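Local coordinates for protein V-type ATP synthase alpha chain (Nanoarchaeum equitans Kin4-M, PDB 5BN3) that probably serves as the nucleotide-binding A subunit of an archaeal V-type ATP synthase head, a P-loop chain modelled here with ADP and magnesium, at residues A[186-191]-A[305-310]; A[192-197]-A[360-365]; A[246-251]-A[281-286]; A[250-255]-A[319-324]. All coordinates share one frame; numbering follows the deposited sequence.

Contact 1 (A[186-191]-A[305-310]); sequences KPRPYK and GEYFRD
The irregular chain of 186-191 runs past the last part of helix 293-309, with the CA atoms of Arg-188 and Glu-306 6.3 Å apart. Arg-188 is gripped at both ends of its backbone: its N donates to Glu-306 OE1 at 3.0 Å, reaching that oxygen from above the carboxylate plane, and its O accepts from Arg-309 NH2 at 3.1 Å. Its side chain bends at chi3 (58°), which turns NE onto Asp-310 OD2 at 2.7 Å in a salt bridge, almost in line with the C-O bond. Tyr-307 CD1 lies over one face of this guanidinium, while the tyrosine hydroxyl bonds to His-142. Asp-310 is shared: Arg-309 approaches side-on and brings both NE and NH2 to the single oxygen OD1, so the carboxylate holds one arginine on each oxygen. Three waters bridge the two segments. One links Arg-188 O, Glu-306 OE2 and Arg-309 NH1; the other two join Pro-189 O to Asp-310, one to OD1 and one to OD2. Glu-306 OE1 has a second, basic partner in Arg-359. The result is a buried salt-bridge network of Arg-188, Arg-309 and Asp-310, tying the loop between strands 180-183 and 192-193 to a helix of the nucleotide-binding domain.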
loop_
_atom_site.group_PDB
_atom_site.type_symbol
_atom_site.label_atom_id
_atom_site.label_comp_id
_atom_site.label_asym_id
_atom_site.label_seq_id
_atom_site.Cartn_x
_atom_site.Cartn_y
_atom_site.Cartn_z
ATOM N N LYS A 186 -0.206 -37.836 -8.990
ATOM C CA LYS A 186 1.025 -38.475 -9.438
ATOM C C LYS A 186 1.159 -38.369 -10.950
ATOM O O LYS A 186 0.311 -38.878 -11.688
ATOM C CB LYS A 186 1.027 -39.946 -9.019
ATOM C CG LYS A 186 2.294 -40.709 -9.355
ATOM C CD LYS A 186 2.203 -42.129 -8.811
ATOM C CE LYS A 186 3.428 -42.951 -9.171
ATOM N NZ LYS A 186 3.308 -44.354 -8.682
ATOM N N PRO A 187 2.220 -37.696 -11.417
ATOM C CA PRO A 187 2.466 -37.539 -12.856
ATOM C C PRO A 187 2.674 -38.890 -13.529
ATOM O O PRO A 187 3.374 -39.738 -12.974
ATOM C CB PRO A 187 3.770 -36.736 -12.903
ATOM C CG PRO A 187 3.836 -36.033 -11.583
ATOM C CD PRO A 187 3.215 -36.979 -10.600
ATOM N N ARG A 188 2.074 -39.093 -14.698
ATOM C CA ARG A 188 2.222 -40.358 -15.411
ATOM C C ARG A 188 3.579 -40.448 -16.103
ATOM O O ARG A 188 3.997 -39.513 -16.789
ATOM C CB ARG A 188 1.075 -40.559 -16.408
ATOM C CG ARG A 188 -0.271 -40.811 -15.734
ATOM C CD ARG A 188 -1.411 -40.944 -16.738
ATOM N NE ARG A 188 -1.186 -42.016 -17.707
ATOM C CZ ARG A 188 -1.461 -43.299 -17.490
ATOM N NH1 ARG A 188 -1.967 -43.688 -16.327
ATOM N NH2 ARG A 188 -1.224 -44.197 -18.436
ATOM N N PRO A 189 4.268 -41.585 -15.922
ATOM C CA PRO A 189 5.628 -41.785 -16.434
ATOM C C PRO A 189 5.694 -41.834 -17.955
ATOM O O PRO A 189 4.703 -42.144 -18.620
ATOM C CB PRO A 189 6.018 -43.153 -15.861
ATOM C CG PRO A 189 4.717 -43.860 -15.669
ATOM C CD PRO A 189 3.753 -42.786 -15.241
ATOM N N TYR A 190 6.869 -41.515 -18.485
ATOM C CA TYR A 190 7.150 -41.590 -19.913
ATOM C C TYR A 190 8.630 -41.904 -20.058
ATOM O O TYR A 190 9.335 -42.019 -19.055
ATOM C CB TYR A 190 6.803 -40.267 -20.606
ATOM C CG TYR A 190 7.418 -39.051 -19.957
ATOM C CD1 TYR A 190 6.751 -38.370 -18.951
ATOM C CD2 TYR A 190 8.660 -38.579 -20.356
ATOM C CE1 TYR A 190 7.303 -37.261 -18.355
ATOM C CE2 TYR A 190 9.220 -37.468 -19.767
ATOM C CZ TYR A 190 8.537 -36.814 -18.767
ATOM O OH TYR A 190 9.091 -35.705 -18.175
ATOM N N LYS A 191 9.112 -42.038 -21.290
ATOM C CA LYS A 191 10.517 -42.389 -21.495
ATOM C C LYS A 191 11.455 -41.186 -21.479
ATOM O O LYS A 191 12.423 -41.165 -20.720
ATOM C CB LYS A 191 10.703 -43.224 -22.766
ATOM C CG LYS A 191 10.265 -44.671 -22.600
ATOM C CD LYS A 191 10.755 -45.541 -23.745
ATOM C CE LYS A 191 10.588 -47.015 -23.413
ATOM N NZ LYS A 191 11.113 -47.894 -24.494
ATOM N N GLY A 305 -5.246 -35.876 -19.439
ATOM C CA GLY A 305 -4.438 -35.374 -20.540
ATOM C C GLY A 305 -3.201 -36.214 -20.778
ATOM O O GLY A 305 -2.859 -36.520 -21.923
ATOM N N GLU A 306 -2.529 -36.582 -19.690
ATOM C CA GLU A 306 -1.350 -37.434 -19.768
ATOM C C GLU A 306 -1.718 -38.806 -20.316
ATOM O O GLU A 306 -0.946 -39.411 -21.056
ATOM C CB GLU A 306 -0.718 -37.596 -18.384
ATOM C CG GLU A 306 -0.029 -36.358 -17.838
ATOM C CD GLU A 306 0.510 -36.581 -16.439
ATOM O OE1 GLU A 306 -0.144 -37.311 -15.661
ATOM O OE2 GLU A 306 1.586 -36.036 -16.117
ATOM N N TYR A 307 -2.897 -39.291 -19.935
ATOM C CA TYR A 307 -3.375 -40.607 -20.355
ATOM C C TYR A 307 -3.511 -40.709 -21.869
ATOM O O TYR A 307 -3.074 -41.686 -22.477
ATOM C CB TYR A 307 -4.710 -40.926 -19.670
ATOM C CG TYR A 307 -5.416 -42.155 -20.201
ATOM C CD1 TYR A 307 -4.880 -43.422 -20.022
ATOM C CD2 TYR A 307 -6.632 -42.047 -20.862
ATOM C CE1 TYR A 307 -5.530 -44.548 -20.501
ATOM C CE2 TYR A 307 -7.287 -43.165 -21.344
ATOM C CZ TYR A 307 -6.731 -44.410 -21.159
ATOM O OH TYR A 307 -7.382 -45.523 -21.637
ATOM N N PHE A 308 -4.116 -39.699 -22.482
ATOM C CA PHE A 308 -4.269 -39.700 -23.932
ATOM C C PHE A 308 -2.943 -39.390 -24.623
ATOM O O PHE A 308 -2.695 -39.848 -25.739
ATOM C CB PHE A 308 -5.371 -38.732 -24.362
ATOM C CG PHE A 308 -6.759 -39.274 -24.167
ATOM C CD1 PHE A 308 -7.304 -40.158 -25.087
ATOM C CD2 PHE A 308 -7.519 -38.903 -23.068
ATOM C CE1 PHE A 308 -8.583 -40.664 -24.916
ATOM C CE2 PHE A 308 -8.799 -39.403 -22.890
ATOM C CZ PHE A 308 -9.331 -40.286 -23.815
ATOM N N ARG A 309 -2.091 -38.620 -23.952
ATOM C CA ARG A 309 -0.730 -38.388 -24.424
ATOM C C ARG A 309 0.032 -39.708 -24.510
ATOM O O ARG A 309 0.779 -39.948 -25.461
ATOM C CB ARG A 309 0.001 -37.429 -23.482
ATOM C CG ARG A 309 1.467 -37.203 -23.830
ATOM C CD ARG A 309 2.251 -36.772 -22.605
ATOM N NE ARG A 309 2.300 -37.835 -21.602
ATOM C CZ ARG A 309 2.798 -37.691 -20.378
ATOM N NH1 ARG A 309 3.292 -36.522 -19.992
ATOM N NH2 ARG A 309 2.795 -38.715 -19.537
ATOM N N ASP A 310 -0.169 -40.567 -23.515
ATOM C CA ASP A 310 0.519 -41.854 -23.453
ATOM C C ASP A 310 0.097 -42.809 -24.573
ATOM O O ASP A 310 0.791 -43.786 -24.858
ATOM C CB ASP A 310 0.293 -42.505 -22.085
ATOM C CG ASP A 310 0.971 -41.753 -20.956
ATOM O OD1 ASP A 310 1.912 -40.974 -21.227
ATOM O OD2 ASP A 310 0.568 -41.954 -19.790
HETATM O O HOH W 1 3.831 -36.486 -17.064
HETATM O O HOH W 2 2.168 -43.313 -18.478
HETATM O O HOH W 3 4.139 -42.293 -21.430
#

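Contact 2 (A[192-197]-A[360-365]); sequences EKLDYN and SGRVRT
Arg-362 swings its CG to the far side from the backbone N (chi1 -179°) and then turns at chi3 (112°), which aims NE at the carbonyl of Asp-195. The bond from Arg-362 NE to Asp-195 O is 2.9 Å long and nearly straight (176°), with the oxygen lying in the guanidinium plane at its edge. Both faces of that group are covered from across the contact: Leu-194 CD1 sits over one, and Asn-197 CB over the other, 3.6 Å from Arg-362 NE. Leu-194 also reaches the next arginine along the strand, its CD1 lying over a face of the Arg-364 guanidinium, 4.0 Å from NH2. Alongside them the backbones pair as a short antiparallel bridge. Arg-364 N donates to Glu-192 O at 2.8 Å, and Leu-194 N donates to Arg-362 O, also at 2.8 Å. Lys-193 and Val-363 form the non-hydrogen-bonded pair between. Where the strands part, a water continues the link, donating to Leu-194 O and accepting from Arg-362 N at 2.9 Å. On the neighbouring NEQ263 chain, Lys-170 packs on Lys-193. The chemistry is that of a surface sheet edge: main-chain bonds set the register, and a leucine methyl shields two arginines, one of which spends its NE on a carbonyl, which, with both faces covered, restrains its rotation without a carboxylate from the facing segment.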
loop_
_atom_site.group_PDB
_atom_site.type_symbol
_atom_site.label_atom_id
_atom_site.label_comp_id
_atom_site.label_asym_id
_atom_site.label_seq_id
_atom_site.Cartn_x
_atom_site.Cartn_y
_atom_site.Cartn_z
ATOM N N GLU A 192 11.174 -40.186 -22.311
ATOM C CA GLU A 192 11.985 -38.969 -22.313
ATOM C C GLU A 192 11.256 -37.765 -22.903
ATOM O O GLU A 192 10.368 -37.909 -23.750
ATOM C CB GLU A 192 13.313 -39.194 -23.049
ATOM C CG GLU A 192 13.192 -39.304 -24.562
ATOM C CD GLU A 192 14.518 -39.629 -25.229
ATOM O OE1 GLU A 192 15.331 -40.355 -24.616
ATOM O OE2 GLU A 192 14.749 -39.161 -26.365
ATOM N N LYS A 193 11.637 -36.579 -22.442
ATOM C CA LYS A 193 11.121 -35.337 -22.994
ATOM C C LYS A 193 11.731 -35.128 -24.372
ATOM O O LYS A 193 12.929 -35.344 -24.565
ATOM C CB LYS A 193 11.494 -34.168 -22.082
ATOM C CG LYS A 193 11.214 -34.426 -20.607
ATOM C CD LYS A 193 11.829 -33.350 -19.717
ATOM C CE LYS A 193 11.694 -33.704 -18.239
ATOM N NZ LYS A 193 12.396 -34.972 -17.891
ATOM N N LEU A 194 10.908 -34.724 -25.334
ATOM C CA LEU A 194 11.391 -34.482 -26.689
ATOM C C LEU A 194 11.477 -32.986 -26.958
ATOM O O LEU A 194 10.863 -32.184 -26.252
ATOM C CB LEU A 194 10.471 -35.142 -27.720
ATOM C CG LEU A 194 10.355 -36.668 -27.703
ATOM C CD1 LEU A 194 9.433 -37.157 -28.815
ATOM C CD2 LEU A 194 11.724 -37.303 -27.826
ATOM N N ASP A 195 12.246 -32.611 -27.974
ATOM C CA ASP A 195 12.330 -31.216 -28.380
ATOM C C ASP A 195 11.025 -30.786 -29.027
ATOM O O ASP A 195 10.290 -31.615 -29.570
ATOM C CB ASP A 195 13.480 -31.011 -29.367
ATOM C CG ASP A 195 14.838 -31.226 -28.732
ATOM O OD1 ASP A 195 14.938 -31.131 -27.490
ATOM O OD2 ASP A 195 15.808 -31.482 -29.478
ATOM N N TYR A 196 10.735 -29.492 -28.963
ATOM C CA TYR A 196 9.616 -28.946 -29.714
ATOM C C TYR A 196 9.876 -29.175 -31.195
ATOM O O TYR A 196 11.024 -29.327 -31.617
ATOM C CB TYR A 196 9.425 -27.466 -29.403
ATOM C CG TYR A 196 8.944 -27.225 -27.995
ATOM C CD1 TYR A 196 7.950 -28.018 -27.440
ATOM C CD2 TYR A 196 9.494 -26.220 -27.214
ATOM C CE1 TYR A 196 7.506 -27.807 -26.151
ATOM C CE2 TYR A 196 9.057 -26.003 -25.922
ATOM C CZ TYR A 196 8.062 -26.803 -25.398
ATOM O OH TYR A 196 7.617 -26.598 -24.114
ATOM N N ASN A 197 8.810 -29.194 -31.979
ATOM C CA ASN A 197 8.861 -29.768 -33.308
ATOM C C ASN A 197 7.968 -29.004 -34.265
ATOM O O ASN A 197 8.319 -28.752 -35.419
ATOM C CB ASN A 197 8.369 -31.213 -33.202
ATOM C CG ASN A 197 8.440 -31.959 -34.510
ATOM O OD1 ASN A 197 9.218 -31.613 -35.397
ATOM N ND2 ASN A 197 7.631 -33.004 -34.634
ATOM N N SER A 360 2.985 -30.544 -18.678
ATOM C CA SER A 360 2.930 -30.286 -20.111
ATOM C C SER A 360 4.217 -30.777 -20.752
ATOM O O SER A 360 5.192 -31.070 -20.058
ATOM C CB SER A 360 2.753 -28.795 -20.390
ATOM O OG SER A 360 3.922 -28.074 -20.045
ATOM N N GLY A 361 4.222 -30.882 -22.075
ATOM C CA GLY A 361 5.425 -31.282 -22.778
ATOM C C GLY A 361 5.176 -32.315 -23.853
ATOM O O GLY A 361 4.171 -33.028 -23.825
ATOM N N ARG A 362 6.095 -32.380 -24.808
ATOM C CA ARG A 362 6.081 -33.406 -25.837
ATOM C C ARG A 362 7.041 -34.510 -25.404
ATOM O O ARG A 362 8.171 -34.230 -24.997
ATOM C CB ARG A 362 6.522 -32.798 -27.169
ATOM C CG ARG A 362 6.535 -33.760 -28.339
ATOM C CD ARG A 362 6.712 -33.006 -29.645
ATOM N NE ARG A 362 8.005 -33.266 -30.272
ATOM C CZ ARG A 362 8.232 -34.258 -31.123
ATOM N NH1 ARG A 362 7.255 -35.096 -31.444
ATOM N NH2 ARG A 362 9.437 -34.417 -31.649
ATOM N N VAL A 363 6.590 -35.761 -25.455
ATOM C CA VAL A 363 7.386 -36.855 -24.903
ATOM C C VAL A 363 7.460 -38.080 -25.806
ATOM O O VAL A 363 6.644 -38.256 -26.715
ATOM C CB VAL A 363 6.842 -37.323 -23.527
ATOM C CG1 VAL A 363 6.774 -36.170 -22.543
ATOM C CG2 VAL A 363 5.471 -37.958 -23.687
ATOM N N ARG A 364 8.458 -38.916 -25.546
ATOM C CA ARG A 364 8.471 -40.277 -26.049
ATOM C C ARG A 364 7.731 -41.119 -25.015
ATOM O O ARG A 364 8.153 -41.202 -23.859
ATOM C CB ARG A 364 9.907 -40.780 -26.196
ATOM C CG ARG A 364 10.027 -42.131 -26.877
ATOM C CD ARG A 364 9.666 -42.034 -28.350
ATOM N NE ARG A 364 10.574 -41.145 -29.072
ATOM C CZ ARG A 364 10.411 -40.772 -30.338
ATOM N NH1 ARG A 364 9.371 -41.208 -31.033
ATOM N NH2 ARG A 364 11.290 -39.959 -30.909
ATOM N N THR A 365 6.616 -41.720 -25.420
ATOM C CA THR A 365 5.785 -42.499 -24.504
ATOM C C THR A 365 6.449 -43.813 -24.105
ATOM O O THR A 365 7.458 -44.204 -24.687
ATOM C CB THR A 365 4.403 -42.799 -25.113
ATOM O OG1 THR A 365 4.554 -43.662 -26.246
ATOM C CG2 THR A 365 3.723 -41.514 -25.547
HETATM O O HOH W 4 8.696 -31.038 -24.681
HETATM O O HOH W 5 5.525 -27.476 -21.903
#

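Contact 3 (A[246-251]-A[281-286]); sequences IYIGCG and ILIANT
Ile-246 CG2 lies 4.0 Å from Ile-283 CD1 on the face of the sheet that also carries Ile-248 and Ile-281, and on the other face Tyr-247 CB touches Leu-282 CD2 at 3.8 Å; together these apolar contacts near the start of the strands make the tight part. Helix 293-309 covers the isoleucine face, its Leu-300 meeting Ile-283 and its Ile-304 meeting Ile-281. With its CG swung away from the backbone N (chi1 -162°), the tyrosine ring leads off from the neighbouring strand toward helix 229-239, where it packs on Thr-230 and Asn-233. Five backbone bonds hold the parallel pair in register, from Tyr-247 N to Ile-281 O (3.0 Å) through to Gly-251 N to Asn-285 O (2.7 Å); the one from Ile-283 N to Tyr-247 O is practically straight (179°). Nothing here faces solvent, but side-chain contact is sparser toward the C-terminal end, though the backbones stay close. There Gly-249 and Gly-251 bring no side chains, and Cys-250 and Ala-284 hardly touch the opposite segment; Asn-285 ND2 bonds to Pro-290 O. At that end, Gly-251 O accepts from Tyr-256 OH of the NEQ263 chain. The two strands and the intervening helix 254-263, whose Met-257 packs on Tyr-247 and Ala-284, form a beta-alpha-beta crossover in the parallel core of a P-loop NTPase fold.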
loop_
_atom_site.group_PDB
_atom_site.type_symbol
_atom_site.label_atom_id
_atom_site.label_comp_id
_atom_site.label_asym_id
_atom_site.label_seq_id
_atom_site.Cartn_x
_atom_site.Cartn_y
_atom_site.Cartn_z
ATOM N N ILE A 246 -9.322 -31.158 -23.613
ATOM C CA ILE A 246 -9.875 -31.224 -22.267
ATOM C C ILE A 246 -10.115 -29.819 -21.733
ATOM O O ILE A 246 -9.171 -29.047 -21.550
ATOM C CB ILE A 246 -8.937 -31.982 -21.320
ATOM C CG1 ILE A 246 -8.771 -33.419 -21.813
ATOM C CG2 ILE A 246 -9.478 -31.969 -19.898
ATOM C CD1 ILE A 246 -7.590 -34.122 -21.224
ATOM N N TYR A 247 -11.379 -29.483 -21.494
ATOM C CA TYR A 247 -11.720 -28.173 -20.953
ATOM C C TYR A 247 -12.041 -28.284 -19.468
ATOM O O TYR A 247 -13.007 -28.946 -19.082
ATOM C CB TYR A 247 -12.906 -27.558 -21.703
ATOM C CG TYR A 247 -13.034 -26.067 -21.490
ATOM C CD1 TYR A 247 -13.692 -25.557 -20.382
ATOM C CD2 TYR A 247 -12.492 -25.170 -22.399
ATOM C CE1 TYR A 247 -13.805 -24.195 -20.183
ATOM C CE2 TYR A 247 -12.603 -23.808 -22.210
ATOM C CZ TYR A 247 -13.259 -23.327 -21.101
ATOM O OH TYR A 247 -13.368 -21.969 -20.909
ATOM N N ILE A 248 -11.227 -27.639 -18.639
ATOM C CA ILE A 248 -11.465 -27.630 -17.203
ATOM C C ILE A 248 -12.108 -26.319 -16.766
ATOM O O ILE A 248 -11.467 -25.264 -16.780
ATOM C CB ILE A 248 -10.161 -27.833 -16.406
ATOM C CG1 ILE A 248 -9.361 -29.008 -16.973
ATOM C CG2 ILE A 248 -10.469 -28.058 -14.934
ATOM C CD1 ILE A 248 -8.057 -29.271 -16.239
ATOM N N GLY A 249 -13.378 -26.388 -16.384
ATOM C CA GLY A 249 -14.048 -25.252 -15.783
ATOM C C GLY A 249 -13.764 -25.239 -14.296
ATOM O O GLY A 249 -14.473 -25.875 -13.514
ATOM N N CYS A 250 -12.716 -24.518 -13.909
ATOM C CA CYS A 250 -12.283 -24.473 -12.520
ATOM C C CYS A 250 -12.824 -23.230 -11.822
ATOM O O CYS A 250 -12.267 -22.142 -11.962
ATOM C CB CYS A 250 -10.753 -24.506 -12.450
ATOM S SG CYS A 250 -10.059 -24.505 -10.779
ATOM N N GLY A 251 -13.919 -23.399 -11.083
ATOM C CA GLY A 251 -14.486 -22.330 -10.282
ATOM C C GLY A 251 -15.128 -21.197 -11.062
ATOM O O GLY A 251 -15.166 -20.065 -10.578
ATOM N N ILE A 281 -13.488 -33.613 -23.695
ATOM C CA ILE A 281 -13.843 -34.021 -22.338
ATOM C C ILE A 281 -14.033 -32.773 -21.482
ATOM O O ILE A 281 -13.167 -31.895 -21.455
ATOM C CB ILE A 281 -12.751 -34.901 -21.707
ATOM C CG1 ILE A 281 -12.477 -36.122 -22.586
ATOM C CG2 ILE A 281 -13.155 -35.337 -20.305
ATOM C CD1 ILE A 281 -11.330 -36.977 -22.100
ATOM N N LEU A 282 -15.163 -32.696 -20.786
ATOM C CA LEU A 282 -15.473 -31.538 -19.954
ATOM C C LEU A 282 -15.369 -31.877 -18.474
ATOM O O LEU A 282 -15.962 -32.850 -18.006
ATOM C CB LEU A 282 -16.879 -31.012 -20.259
ATOM C CG LEU A 282 -17.174 -30.479 -21.661
ATOM C CD1 LEU A 282 -18.530 -29.788 -21.701
ATOM C CD2 LEU A 282 -16.086 -29.530 -22.106
ATOM N N ILE A 283 -14.605 -31.072 -17.740
ATOM C CA ILE A 283 -14.516 -31.206 -16.290
ATOM C C ILE A 283 -15.011 -29.922 -15.633
ATOM O O ILE A 283 -14.399 -28.861 -15.776
ATOM C CB ILE A 283 -13.082 -31.518 -15.848
ATOM C CG1 ILE A 283 -12.643 -32.851 -16.454
ATOM C CG2 ILE A 283 -12.988 -31.576 -14.333
ATOM C CD1 ILE A 283 -11.168 -33.078 -16.415
ATOM N N ALA A 284 -16.124 -30.026 -14.915
ATOM C CA ALA A 284 -16.792 -28.847 -14.372
ATOM C C ALA A 284 -16.865 -28.852 -12.854
ATOM O O ALA A 284 -17.543 -29.692 -12.263
ATOM C CB ALA A 284 -18.191 -28.722 -14.952
ATOM N N ASN A 285 -16.171 -27.908 -12.230
ATOM C CA ASN A 285 -16.395 -27.609 -10.824
ATOM C C ASN A 285 -16.664 -26.116 -10.702
ATOM O O ASN A 285 -15.740 -25.317 -10.550
ATOM C CB ASN A 285 -15.204 -28.021 -9.961
ATOM C CG ASN A 285 -15.584 -28.210 -8.504
ATOM O OD1 ASN A 285 -16.134 -29.244 -8.125
ATOM N ND2 ASN A 285 -15.292 -27.210 -7.679
ATOM N N THR A 286 -17.941 -25.754 -10.783
ATOM C CA THR A 286 -18.356 -24.357 -10.850
ATOM C C THR A 286 -18.035 -23.582 -9.579
ATOM O O THR A 286 -17.679 -24.166 -8.555
ATOM C CB THR A 286 -19.856 -24.233 -11.171
ATOM O OG1 THR A 286 -20.624 -24.827 -10.118
ATOM C CG2 THR A 286 -20.172 -24.936 -12.477
#

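Contact 4 (A[250-255]-A[319-324]); sequences CGERGN and ADSTSR
Cys-250 and Ser-321 meet where two neighbouring parallel strands of the P-loop NTPase sheet, 244-250 and 314-320, reach their C-terminal ends, the edge on which nucleotide sites of this fold lie. Backbone bonds come first. Cys-250 N donates to Asp-320 O at 2.7 Å, and Ser-321 N returns a bond to Cys-250 O at 3.0 Å. The peptide between Asp-320 and Ser-321 is cis. Straight after it Ser-321 is the N-cap of helix 322-335, its OG accepting from Ser-323 N at 3.2 Å and also hydrogen-bonding to Ser-380 OG.

Charges form the second group. Glu-252 folds back at chi2 (-64°), which carries its carboxylate over the start of that helix, and OE2 takes the NE of Arg-324 at 3.0 Å in a salt bridge, on the syn side of the acid and close to the guanidinium plane. Glu-252 OE2 and Asp-320 OD1 are 4.4 Å apart, and the Glu-252 side chain is about 4 Å from a bound magnesium ion. Asp-320 OD2 is taken up elsewhere, by Thr-230 of the Walker A segment. Tyr-256 of the NEQ263 chain makes a cation-pi contact with Arg-324, so the pair lies at a subunit interface.

Packing completes the account. The first carbons of Arg-324 press on the bend of the other segment, CG lying 3.2 Å from Cys-250 O. Gly-251, at positive phi, has no side chain to obstruct them. Beside it, the CG methylene of Glu-252 rests 3.3 Å from Asp-320 O.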
loop_
_atom_site.group_PDB
_atom_site.type_symbol
_atom_site.label_atom_id
_atom_site.label_comp_id
_atom_site.label_asym_id
_atom_site.label_seq_id
_atom_site.Cartn_x
_atom_site.Cartn_y
_atom_site.Cartn_z
ATOM N N CYS A 250 -12.716 -24.518 -13.909
ATOM C CA CYS A 250 -12.283 -24.473 -12.520
ATOM C C CYS A 250 -12.824 -23.230 -11.822
ATOM O O CYS A 250 -12.267 -22.142 -11.962
ATOM C CB CYS A 250 -10.753 -24.506 -12.450
ATOM S SG CYS A 250 -10.059 -24.505 -10.779
ATOM N N GLY A 251 -13.919 -23.399 -11.083
ATOM C CA GLY A 251 -14.486 -22.330 -10.282
ATOM C C GLY A 251 -15.128 -21.197 -11.062
ATOM O O GLY A 251 -15.166 -20.065 -10.578
ATOM N N GLU A 252 -15.638 -21.492 -12.256
ATOM C CA GLU A 252 -16.300 -20.475 -13.079
ATOM C C GLU A 252 -17.806 -20.706 -13.212
ATOM O O GLU A 252 -18.395 -21.438 -12.417
ATOM C CB GLU A 252 -15.644 -20.379 -14.460
ATOM C CG GLU A 252 -14.218 -19.852 -14.428
ATOM C CD GLU A 252 -14.131 -18.422 -13.929
ATOM O OE1 GLU A 252 -14.988 -17.598 -14.315
ATOM O OE2 GLU A 252 -13.206 -18.116 -13.146
ATOM N N ARG A 253 -18.423 -20.079 -14.214
ATOM C CA ARG A 253 -19.884 -20.088 -14.351
ATOM C C ARG A 253 -20.447 -21.411 -14.869
ATOM O O ARG A 253 -19.885 -22.024 -15.781
ATOM C CB ARG A 253 -20.353 -18.941 -15.257
ATOM C CG ARG A 253 -19.975 -17.552 -14.746
ATOM C CD ARG A 253 -20.446 -16.445 -15.684
ATOM N NE ARG A 253 -19.943 -15.138 -15.260
ATOM C CZ ARG A 253 -18.787 -14.615 -15.657
ATOM N NH1 ARG A 253 -18.014 -15.280 -16.503
ATOM N NH2 ARG A 253 -18.404 -13.428 -15.216
ATOM N N GLY A 254 -21.566 -21.837 -14.287
ATOM C CA GLY A 254 -22.239 -23.047 -14.722
ATOM C C GLY A 254 -22.726 -22.940 -16.154
ATOM O O GLY A 254 -22.639 -23.901 -16.920
ATOM N N ASN A 255 -23.233 -21.765 -16.517
ATOM C CA ASN A 255 -23.736 -21.526 -17.868
ATOM C C ASN A 255 -22.680 -21.700 -18.958
ATOM O O ASN A 255 -23.012 -22.014 -20.100
ATOM C CB ASN A 255 -24.357 -20.130 -17.969
ATOM C CG ASN A 255 -25.805 -20.100 -17.518
ATOM O OD1 ASN A 255 -26.520 -21.099 -17.618
ATOM N ND2 ASN A 255 -26.246 -18.947 -17.026
ATOM N N ALA A 319 -7.499 -24.587 -18.880
ATOM C CA ALA A 319 -7.904 -24.436 -17.482
ATOM C C ALA A 319 -8.411 -23.024 -17.196
ATOM O O ALA A 319 -7.645 -22.061 -17.243
ATOM C CB ALA A 319 -6.754 -24.786 -16.553
ATOM N N ASP A 320 -9.700 -22.919 -16.881
ATOM C CA ASP A 320 -10.375 -21.639 -16.691
ATOM C C ASP A 320 -11.200 -21.701 -15.405
ATOM O O ASP A 320 -12.276 -22.293 -15.398
ATOM C CB ASP A 320 -11.291 -21.383 -17.898
ATOM C CG ASP A 320 -12.048 -20.068 -17.809
ATOM O OD1 ASP A 320 -11.598 -19.152 -17.089
ATOM O OD2 ASP A 320 -13.097 -19.941 -18.481
ATOM N N SER A 321 -10.718 -21.106 -14.315
ATOM C CA SER A 321 -9.482 -20.330 -14.277
ATOM C C SER A 321 -8.579 -20.799 -13.134
ATOM O O SER A 321 -9.066 -21.229 -12.087
ATOM C CB SER A 321 -9.818 -18.847 -14.099
ATOM O OG SER A 321 -8.765 -18.154 -13.457
ATOM N N THR A 322 -7.264 -20.699 -13.328
ATOM C CA THR A 322 -6.302 -21.161 -12.324
ATOM C C THR A 322 -6.302 -20.334 -11.039
ATOM O O THR A 322 -5.873 -20.809 -9.990
ATOM C CB THR A 322 -4.867 -21.224 -12.887
ATOM O OG1 THR A 322 -4.447 -19.914 -13.289
ATOM C CG2 THR A 322 -4.810 -22.166 -14.075
ATOM N N SER A 323 -6.778 -19.099 -11.124
ATOM C CA SER A 323 -6.902 -18.250 -9.944
ATOM C C SER A 323 -7.874 -18.822 -8.907
ATOM O O SER A 323 -7.717 -18.592 -7.708
ATOM C CB SER A 323 -7.339 -16.841 -10.346
ATOM O OG SER A 323 -6.409 -16.266 -11.243
ATOM N N ARG A 324 -8.874 -19.568 -9.369
ATOM C CA ARG A 324 -9.871 -20.149 -8.471
ATOM C C ARG A 324 -9.265 -21.303 -7.679
ATOM O O ARG A 324 -9.626 -21.539 -6.526
ATOM C CB ARG A 324 -11.093 -20.629 -9.260
ATOM C CG ARG A 324 -11.677 -19.584 -10.204
ATOM C CD ARG A 324 -11.942 -18.273 -9.492
ATOM N NE ARG A 324 -12.336 -17.228 -10.432
ATOM C CZ ARG A 324 -12.064 -15.937 -10.274
ATOM N NH1 ARG A 324 -11.391 -15.523 -9.210
ATOM N NH2 ARG A 324 -12.462 -15.062 -11.187
HETATM O O HOH W 6 -12.940 -16.606 -16.946
#

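In the fold
Contacts 3 and 4 are wholly buried and share Cys-250 and Gly-251; strand 244-250 is bonded to 280-285 on one flank and 314-320 on the other, and the bond from Asp-320 N to Ile-248 O links the two contacts. Contact 3 joins backbones by hydrogen bonds and packs mainly apolar side chains, whereas contact 4, at the strand ends, adds charges and more of the neighbouring subunit. Contact 1 is partly buried and rich in salt bridges and waters; its helix 293-309 also covers contact 3, where Phe-308 packs on Ile-281. Contact 2 is a surface pairing in the same sheet, about 25 Å from contact 3 between centres. It continues contact 1 through Lys-191 N to Arg-364 O.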